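Glyoxalase/bleomycin resisance protein/dioxygenase (Streptomyces sp. CB03234, PDB 5UJP) binds riboflavin and a calcium ion, and may have dioxygenase activity, as a member of the glyoxalase/bleomycin resistance/dioxygenase superfamily. Local coordinates at residues D26-Q31 / W38-P43; V7-Q12 / F102-G107. One frame throughout, in Å; residues are numbered along the deposited sequence.

Contacts 1 and 2 sit at different depths of the fold, their centres about 15 Å apart. Contact 1 is a partly buried pairing of neighbouring strands at the margin of the first four-stranded sheet, and 26-30 is an outermost strand of that sheet within the chain. Contact 2 is more buried, joining the end of strand 3-8, at the other margin of the same sheet, to the turn between strands 97-103 and 109-113 of the second sheet. Backbone hydrogen bonds and apolar side chains carry contact 1, whereas in contact 2 an aspartate carboxylate grips a serine. They meet where Leu39 CD2 packs on Gln12 O, and contact 1 is nested within the loop closed by contact 2.

Contact 1 (D26-Q31 / W38-P43); sequences DLLADQ and WLQVAP
At the edge of the Trp38 indole, close to its plane, the methyl of Ala29 meets CD1 at 3.9 Å. The same edge carries an NE1 hydrogen bond to Gln40 OE1 of its own strand, with the indole N-H pointing at an oxygen it reaches from above the amide plane. Trp38 has CG anti to its backbone N (chi1 -179°), and Gln40 is extended beyond CG, which sets the two groups beside each other; Ser49 OG binds Gln40 NE2, so the amide is held at both ends.

This is the antiparallel beta hairpin of strands 26-30 and 37-42, broken by a classic beta bulge. Leu28 and Ala29 both face Gln40, whose carbonyl accepts from Leu28 N at 2.8 Å and, more distantly, from Ala29 N at 3.3 Å, both from one side of its plane. Asp26-Ala42 and Gln31-Trp38 are hydrogen-bonded pairs closing the ladder on either side of the bulge. Gln31, which binds riboflavin in another structure of this protein, lies where the chain turns a corner.

Beyond the backbone, Leu28 leans over the partner strand, its CD1 on Ala42 CB at 3.7 Å. Leu27, Asp30, Leu39 and Val41 occupy the other face, toward helix 12-23. There Asp30 lies alongside Leu39, pointing the same way, while its OD2 forms salt bridges with Lys16 and Arg37; these cations would be expected to favour the ionised carboxylate. Leu27 and Leu39 cross at about a right angle, and their CD1 methyls meet at 3.6 Å.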
ATOM      1  N   ASP A  26      -6.109 -10.915  10.758  1.00 23.85           N
ATOM      2  CA  ASP A  26      -6.061 -10.730  12.199  1.00 23.03           C
ATOM      3  C   ASP A  26      -6.252  -9.264  12.556  1.00 21.19           C
ATOM      4  O   ASP A  26      -5.757  -8.362  11.869  1.00 22.76           O
ATOM      5  CB  ASP A  26      -4.692 -11.123  12.759  1.00 27.26           C
ATOM      6  CG  ASP A  26      -4.385 -12.583  12.634  1.00 32.26           C
ATOM      7  OD1 ASP A  26      -5.328 -13.394  12.655  1.00 32.18           O
ATOM      8  OD2 ASP A  26      -3.175 -12.888  12.521  1.00 35.93           O
ATOM      9  N   LEU A  27      -6.928  -9.026  13.670  1.00 22.07           N
ATOM     10  CA  LEU A  27      -7.092  -7.684  14.212  1.00 21.17           C
ATOM     11  C   LEU A  27      -5.865  -7.358  15.038  1.00 22.37           C
ATOM     12  O   LEU A  27      -5.561  -8.061  16.007  1.00 24.08           O
ATOM     13  CB  LEU A  27      -8.348  -7.597  15.085  1.00 23.75           C
ATOM     14  CG  LEU A  27      -8.689  -6.222  15.675  1.00 23.81           C
ATOM     15  CD1 LEU A  27      -9.024  -5.197  14.595  1.00 24.13           C
ATOM     16  CD2 LEU A  27      -9.904  -6.345  16.636  1.00 26.10           C
ATOM     17  N   LEU A  28      -5.152  -6.290  14.650  1.00 21.62           N
ATOM     18  CA  LEU A  28      -3.995  -5.857  15.416  1.00 20.12           C
ATOM     19  C   LEU A  28      -4.304  -4.726  16.384  1.00 22.84           C
ATOM     20  O   LEU A  28      -3.635  -4.613  17.419  1.00 27.16           O
ATOM     21  CB  LEU A  28      -2.861  -5.408  14.484  1.00 21.45           C
ATOM     22  CG  LEU A  28      -2.340  -6.467  13.513  1.00 22.68           C
ATOM     23  CD1 LEU A  28      -1.147  -5.941  12.731  1.00 22.76           C
ATOM     24  CD2 LEU A  28      -2.032  -7.784  14.254  1.00 24.77           C
ATOM     25  N   ALA A  29      -5.256  -3.856  16.062  1.00 23.54           N
ATOM     26  CA  ALA A  29      -5.548  -2.747  16.955  1.00 23.64           C
ATOM     27  C   ALA A  29      -6.895  -2.171  16.566  1.00 23.34           C
ATOM     28  O   ALA A  29      -7.284  -2.227  15.396  1.00 23.01           O
ATOM     29  CB  ALA A  29      -4.508  -1.637  16.792  1.00 24.70           C
ATOM     30  N   ASP A  30      -7.608  -1.653  17.571  1.00 24.66           N
ATOM     31  CA  ASP A  30      -8.870  -0.939  17.376  1.00 24.60           C
ATOM     32  C   ASP A  30      -8.980   0.030  18.546  1.00 26.33           C
ATOM     33  O   ASP A  30      -9.501  -0.323  19.601  1.00 28.15           O
ATOM     34  CB  ASP A  30     -10.038  -1.911  17.367  1.00 24.65           C
ATOM     35  CG  ASP A  30     -11.351  -1.240  17.003  1.00 25.68           C
ATOM     36  OD1 ASP A  30     -11.351   0.009  16.872  1.00 27.65           O
ATOM     37  OD2 ASP A  30     -12.365  -1.946  16.828  1.00 27.59           O
ATOM     38  N   GLN A  31      -8.458   1.237  18.353  1.00 29.10           N
ATOM     39  CA  GLN A  31      -8.253   2.163  19.455  1.00 32.12           C
ATOM     40  C   GLN A  31      -8.228   3.562  18.874  1.00 33.93           C
ATOM     41  O   GLN A  31      -8.038   3.733  17.665  1.00 33.14           O
ATOM     42  CB  GLN A  31      -6.917   1.862  20.164  1.00 39.16           C
ATOM     43  CG  GLN A  31      -5.704   2.006  19.256  1.00 46.25           C
ATOM     44  CD  GLN A  31      -4.412   1.454  19.832  1.00 52.53           C
ATOM     45  OE1 GLN A  31      -4.379   0.354  20.401  1.00 53.79           O
ATOM     46  NE2 GLN A  31      -3.325   2.220  19.679  1.00 55.26           N
ATOM     47  N   TRP A  38      -8.351   4.150  14.949  1.00 22.07           N
ATOM     48  CA  TRP A  38      -7.234   3.423  14.355  1.00 22.00           C
ATOM     49  C   TRP A  38      -7.587   1.941  14.369  1.00 22.92           C
ATOM     50  O   TRP A  38      -7.597   1.304  15.432  1.00 23.84           O
ATOM     51  CB  TRP A  38      -5.924   3.704  15.108  1.00 23.21           C
ATOM     52  CG  TRP A  38      -4.735   2.988  14.491  1.00 24.25           C
ATOM     53  CD1 TRP A  38      -4.284   1.708  14.764  1.00 25.71           C
ATOM     54  CD2 TRP A  38      -3.878   3.492  13.443  1.00 26.04           C
ATOM     55  NE1 TRP A  38      -3.176   1.425  13.991  1.00 25.99           N
ATOM     56  CE2 TRP A  38      -2.923   2.486  13.158  1.00 26.58           C
ATOM     57  CE3 TRP A  38      -3.829   4.691  12.727  1.00 27.38           C
ATOM     58  CZ2 TRP A  38      -1.930   2.655  12.193  1.00 28.68           C
ATOM     59  CZ3 TRP A  38      -2.828   4.866  11.787  1.00 26.53           C
ATOM     60  CH2 TRP A  38      -1.900   3.838  11.517  1.00 28.73           C
ATOM     61  N   LEU A  39      -7.880   1.402  13.190  1.00 21.68           N
ATOM     62  CA  LEU A  39      -8.394   0.045  13.019  1.00 20.42           C
ATOM     63  C   LEU A  39      -7.432  -0.645  12.060  1.00 21.36           C
ATOM     64  O   LEU A  39      -7.410  -0.325  10.863  1.00 21.08           O
ATOM     65  CB  LEU A  39      -9.805   0.125  12.440  1.00 23.31           C
ATOM     66  CG  LEU A  39     -10.495  -1.214  12.128  1.00 22.85           C
ATOM     67  CD1 LEU A  39     -10.547  -2.161  13.350  1.00 25.23           C
ATOM     68  CD2 LEU A  39     -11.905  -0.944  11.538  1.00 22.94           C
ATOM     69  N   GLN A  40      -6.625  -1.566  12.590  1.00 22.12           N
ATOM     70  CA  GLN A  40      -5.494  -2.121  11.862  1.00 20.80           C
ATOM     71  C   GLN A  40      -5.594  -3.640  11.817  1.00 20.60           C
ATOM     72  O   GLN A  40      -5.805  -4.277  12.852  1.00 22.74           O
ATOM     73  CB  GLN A  40      -4.185  -1.684  12.524  1.00 22.07           C
ATOM     74  CG  GLN A  40      -2.931  -2.127  11.776  1.00 21.81           C
ATOM     75  CD  GLN A  40      -1.678  -1.619  12.442  1.00 24.75           C
ATOM     76  OE1 GLN A  40      -1.734  -0.928  13.460  1.00 27.32           O
ATOM     77  NE2 GLN A  40      -0.551  -1.997  11.914  1.00 25.76           N
ATOM     78  N   VAL A  41      -5.419  -4.216  10.621  1.00 19.28           N
ATOM     79  CA  VAL A  41      -5.520  -5.658  10.394  1.00 18.91           C
ATOM     80  C   VAL A  41      -4.324  -6.136   9.583  1.00 19.83           C
ATOM     81  O   VAL A  41      -3.635  -5.365   8.918  1.00 20.07           O
ATOM     82  CB  VAL A  41      -6.845  -6.056   9.714  1.00 19.00           C
ATOM     83  CG1 VAL A  41      -7.988  -5.517  10.544  1.00 22.68           C
ATOM     84  CG2 VAL A  41      -6.901  -5.571   8.283  1.00 21.74           C
ATOM     85  N   ALA A  42      -4.067  -7.446   9.644  1.00 21.15           N
ATOM     86  CA  ALA A  42      -2.978  -7.989   8.825  1.00 22.11           C
ATOM     87  C   ALA A  42      -3.231  -9.464   8.575  1.00 21.98           C
ATOM     88  O   ALA A  42      -3.725 -10.148   9.479  1.00 23.40           O
ATOM     89  CB  ALA A  42      -1.607  -7.825   9.529  1.00 21.74           C
ATOM     90  N   PRO A  43      -2.865  -9.988   7.412  1.00 23.57           N
ATOM     91  CA  PRO A  43      -2.969 -11.431   7.195  1.00 25.01           C
ATOM     92  C   PRO A  43      -2.098 -12.163   8.185  1.00 27.23           C
ATOM     93  O   PRO A  43      -1.043 -11.669   8.608  1.00 26.12           O
ATOM     94  CB  PRO A  43      -2.430 -11.623   5.769  1.00 23.69           C
ATOM     95  CG  PRO A  43      -2.566 -10.360   5.118  1.00 23.33           C
ATOM     96  CD  PRO A  43      -2.289  -9.326   6.223  1.00 21.47           C
TER

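Contact 2 (V7-Q12 / F102-G107); sequences VPVSDQ and FSDPDG
Asp104 meets Val7 and Val9 through OD2, which lies 4.2 Å from Val7 CG1 as the side chains of Val7 and Asp104 run past each other in opposite directions. That oxygen also takes hydrogen bonds from Tyr19 and Asn108, so its polar demand is met among the valines. Asp104 opens a type I beta turn that continues through Pro105, whose ring packs on Phe18 of helix 12-23. Asp104 OD1 accepts weak bonds from Asp106 N and Gly107 N, tying the carboxylate back onto the turn.

Asp106 makes the main link across the contact, gripping Ser10 with both oxygens. OD1 takes the Ser10 OG hydrogen bond at 2.6 Å on its syn lone pair, while Ser10 N reaches OD2 at 3.0 Å from above the carboxylate plane. With CG anti to the carbonyl carbon (chi1 -72°), the carboxylate extends from the turn to Ser10. OD2 also lies 3.5 Å from Val9 CB, and a water donates to it and to Asp11 O, bridging the two segments.

Gly107 completes the turn, its N bonded to Asp104 O at 3.0 Å. The type I turn from Asp104 to Gly107, in the second module, thus meets the strand-to-helix corner of the first, where Asp11 is the N-cap of helix 12-23, in the paired beta-alpha-beta-beta-beta modules of the vicinal oxygen chelate (VOC) fold.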
ATOM      1  N   VAL A   7      -6.478   1.867   3.787  1.00 19.13           N
ATOM      2  CA  VAL A   7      -7.564   1.501   2.884  1.00 18.15           C
ATOM      3  C   VAL A   7      -8.723   2.453   3.167  1.00 18.07           C
ATOM      4  O   VAL A   7      -9.183   2.513   4.316  1.00 19.40           O
ATOM      5  CB  VAL A   7      -7.981   0.046   3.119  1.00 17.56           C
ATOM      6  CG1 VAL A   7      -9.148  -0.306   2.186  1.00 18.26           C
ATOM      7  CG2 VAL A   7      -6.773  -0.882   2.879  1.00 18.67           C
ATOM      8  N   PRO A   8      -9.227   3.180   2.170  1.00 17.85           N
ATOM      9  CA  PRO A   8     -10.300   4.160   2.437  1.00 18.15           C
ATOM     10  C   PRO A   8     -11.660   3.472   2.483  1.00 18.74           C
ATOM     11  O   PRO A   8     -12.134   2.906   1.480  1.00 18.31           O
ATOM     12  CB  PRO A   8     -10.195   5.118   1.242  1.00 18.06           C
ATOM     13  CG  PRO A   8      -9.700   4.246   0.151  1.00 18.55           C
ATOM     14  CD  PRO A   8      -8.757   3.260   0.778  1.00 17.61           C
ATOM     15  N   VAL A   9     -12.328   3.576   3.649  1.00 20.71           N
ATOM     16  CA  VAL A   9     -13.634   2.948   3.835  1.00 19.61           C
ATOM     17  C   VAL A   9     -14.659   4.003   4.248  1.00 20.50           C
ATOM     18  O   VAL A   9     -14.319   5.092   4.708  1.00 25.21           O
ATOM     19  CB  VAL A   9     -13.580   1.797   4.866  1.00 19.53           C
ATOM     20  CG1 VAL A   9     -12.529   0.715   4.441  1.00 22.13           C
ATOM     21  CG2 VAL A   9     -13.329   2.362   6.257  1.00 19.88           C
ATOM     22  N   SER A  10     -15.939   3.669   4.038  1.00 22.42           N
ATOM     23  CA  SER A  10     -17.011   4.598   4.391  1.00 25.14           C
ATOM     24  C   SER A  10     -17.565   4.357   5.782  1.00 25.68           C
ATOM     25  O   SER A  10     -18.080   5.291   6.411  1.00 29.14           O
ATOM     26  CB  SER A  10     -18.171   4.511   3.393  1.00 26.65           C
ATOM     27  OG  SER A  10     -18.810   3.248   3.429  1.00 29.24           O
ATOM     28  N   ASP A  11     -17.533   3.118   6.247  1.00 23.44           N
ATOM     29  CA  ASP A  11     -18.084   2.731   7.536  1.00 24.61           C
ATOM     30  C   ASP A  11     -17.080   1.773   8.166  1.00 24.24           C
ATOM     31  O   ASP A  11     -16.905   0.640   7.694  1.00 24.59           O
ATOM     32  CB  ASP A  11     -19.454   2.073   7.333  1.00 26.98           C
ATOM     33  CG  ASP A  11     -20.146   1.745   8.640  1.00 28.37           C
ATOM     34  OD1 ASP A  11     -19.497   1.185   9.546  1.00 29.34           O
ATOM     35  OD2 ASP A  11     -21.365   2.036   8.763  1.00 33.02           O
ATOM     36  N   GLN A  12     -16.403   2.237   9.221  1.00 23.12           N
ATOM     37  CA  GLN A  12     -15.323   1.440   9.794  1.00 21.65           C
ATOM     38  C   GLN A  12     -15.832   0.173  10.463  1.00 21.66           C
ATOM     39  O   GLN A  12     -15.115  -0.825  10.495  1.00 23.57           O
ATOM     40  CB  GLN A  12     -14.526   2.266  10.791  1.00 21.62           C
ATOM     41  CG  GLN A  12     -13.686   3.343  10.101  1.00 21.88           C
ATOM     42  CD  GLN A  12     -12.877   4.159  11.095  1.00 21.69           C
ATOM     43  OE1 GLN A  12     -13.437   4.828  11.946  1.00 24.63           O
ATOM     44  NE2 GLN A  12     -11.539   4.101  10.975  1.00 23.07           N
ATOM     45  N   PHE A 102     -10.386  -9.544  -5.087  1.00 18.64           N
ATOM     46  CA  PHE A 102     -11.705  -9.467  -4.525  1.00 20.81           C
ATOM     47  C   PHE A 102     -11.980  -8.044  -4.052  1.00 18.65           C
ATOM     48  O   PHE A 102     -11.065  -7.232  -3.873  1.00 19.55           O
ATOM     49  CB  PHE A 102     -11.899 -10.463  -3.381  1.00 22.21           C
ATOM     50  CG  PHE A 102     -11.011 -10.230  -2.158  1.00 21.67           C
ATOM     51  CD1 PHE A 102      -9.740 -10.780  -2.072  1.00 22.62           C
ATOM     52  CD2 PHE A 102     -11.512  -9.527  -1.044  1.00 21.17           C
ATOM     53  CE1 PHE A 102      -8.957 -10.613  -0.939  1.00 23.83           C
ATOM     54  CE2 PHE A 102     -10.731  -9.351   0.086  1.00 23.12           C
ATOM     55  CZ  PHE A 102      -9.427  -9.875   0.136  1.00 23.56           C
ATOM     56  N   SER A 103     -13.249  -7.731  -3.879  1.00 19.84           N
ATOM     57  CA  SER A 103     -13.676  -6.389  -3.537  1.00 20.89           C
ATOM     58  C   SER A 103     -14.255  -6.378  -2.131  1.00 20.17           C
ATOM     59  O   SER A 103     -14.924  -7.337  -1.716  1.00 20.80           O
ATOM     60  CB  SER A 103     -14.772  -5.922  -4.508  1.00 27.18           C
ATOM     61  OG  SER A 103     -14.249  -5.605  -5.789  1.00 34.46           O
ATOM     62  N   ASP A 104     -14.008  -5.285  -1.407  1.00 18.92           N
ATOM     63  CA  ASP A 104     -14.638  -5.073  -0.115  1.00 20.50           C
ATOM     64  C   ASP A 104     -15.991  -4.388  -0.304  1.00 23.17           C
ATOM     65  O   ASP A 104     -16.382  -4.068  -1.437  1.00 22.69           O
ATOM     66  CB  ASP A 104     -13.632  -4.370   0.834  1.00 18.81           C
ATOM     67  CG  ASP A 104     -13.557  -2.878   0.682  1.00 19.68           C
ATOM     68  OD1 ASP A 104     -14.191  -2.296  -0.209  1.00 19.01           O
ATOM     69  OD2 ASP A 104     -12.793  -2.254   1.474  1.00 20.13           O
ATOM     70  N   PRO A 105     -16.744  -4.178   0.777  1.00 25.06           N
ATOM     71  CA  PRO A 105     -18.073  -3.544   0.640  1.00 26.87           C
ATOM     72  C   PRO A 105     -18.089  -2.210  -0.078  1.00 26.97           C
ATOM     73  O   PRO A 105     -19.080  -1.891  -0.755  1.00 26.75           O
ATOM     74  CB  PRO A 105     -18.511  -3.351   2.092  1.00 28.71           C
ATOM     75  CG  PRO A 105     -17.945  -4.559   2.792  1.00 28.74           C
ATOM     76  CD  PRO A 105     -16.541  -4.678   2.155  1.00 25.95           C
ATOM     77  N   ASP A 106     -17.026  -1.416   0.042  1.00 23.45           N
ATOM     78  CA  ASP A 106     -17.025  -0.112  -0.607  1.00 23.80           C
ATOM     79  C   ASP A 106     -16.536  -0.181  -2.037  1.00 20.88           C
ATOM     80  O   ASP A 106     -16.660   0.813  -2.765  1.00 23.28           O
ATOM     81  CB  ASP A 106     -16.128   0.879   0.125  1.00 24.16           C
ATOM     82  CG  ASP A 106     -16.701   1.328   1.431  1.00 25.38           C
ATOM     83  OD1 ASP A 106     -17.824   1.872   1.409  1.00 28.43           O
ATOM     84  OD2 ASP A 106     -16.045   1.096   2.472  1.00 25.05           O
ATOM     85  N   GLY A 107     -15.922  -1.308  -2.434  1.00 20.18           N
ATOM     86  CA  GLY A 107     -15.356  -1.418  -3.758  1.00 20.56           C
ATOM     87  C   GLY A 107     -13.846  -1.381  -3.825  1.00 18.20           C
ATOM     88  O   GLY A 107     -13.298  -1.487  -4.926  1.00 19.46           O
TER
HETATM   89  O   HOH W   1     -17.616   0.375   4.869  1.00 30.11           O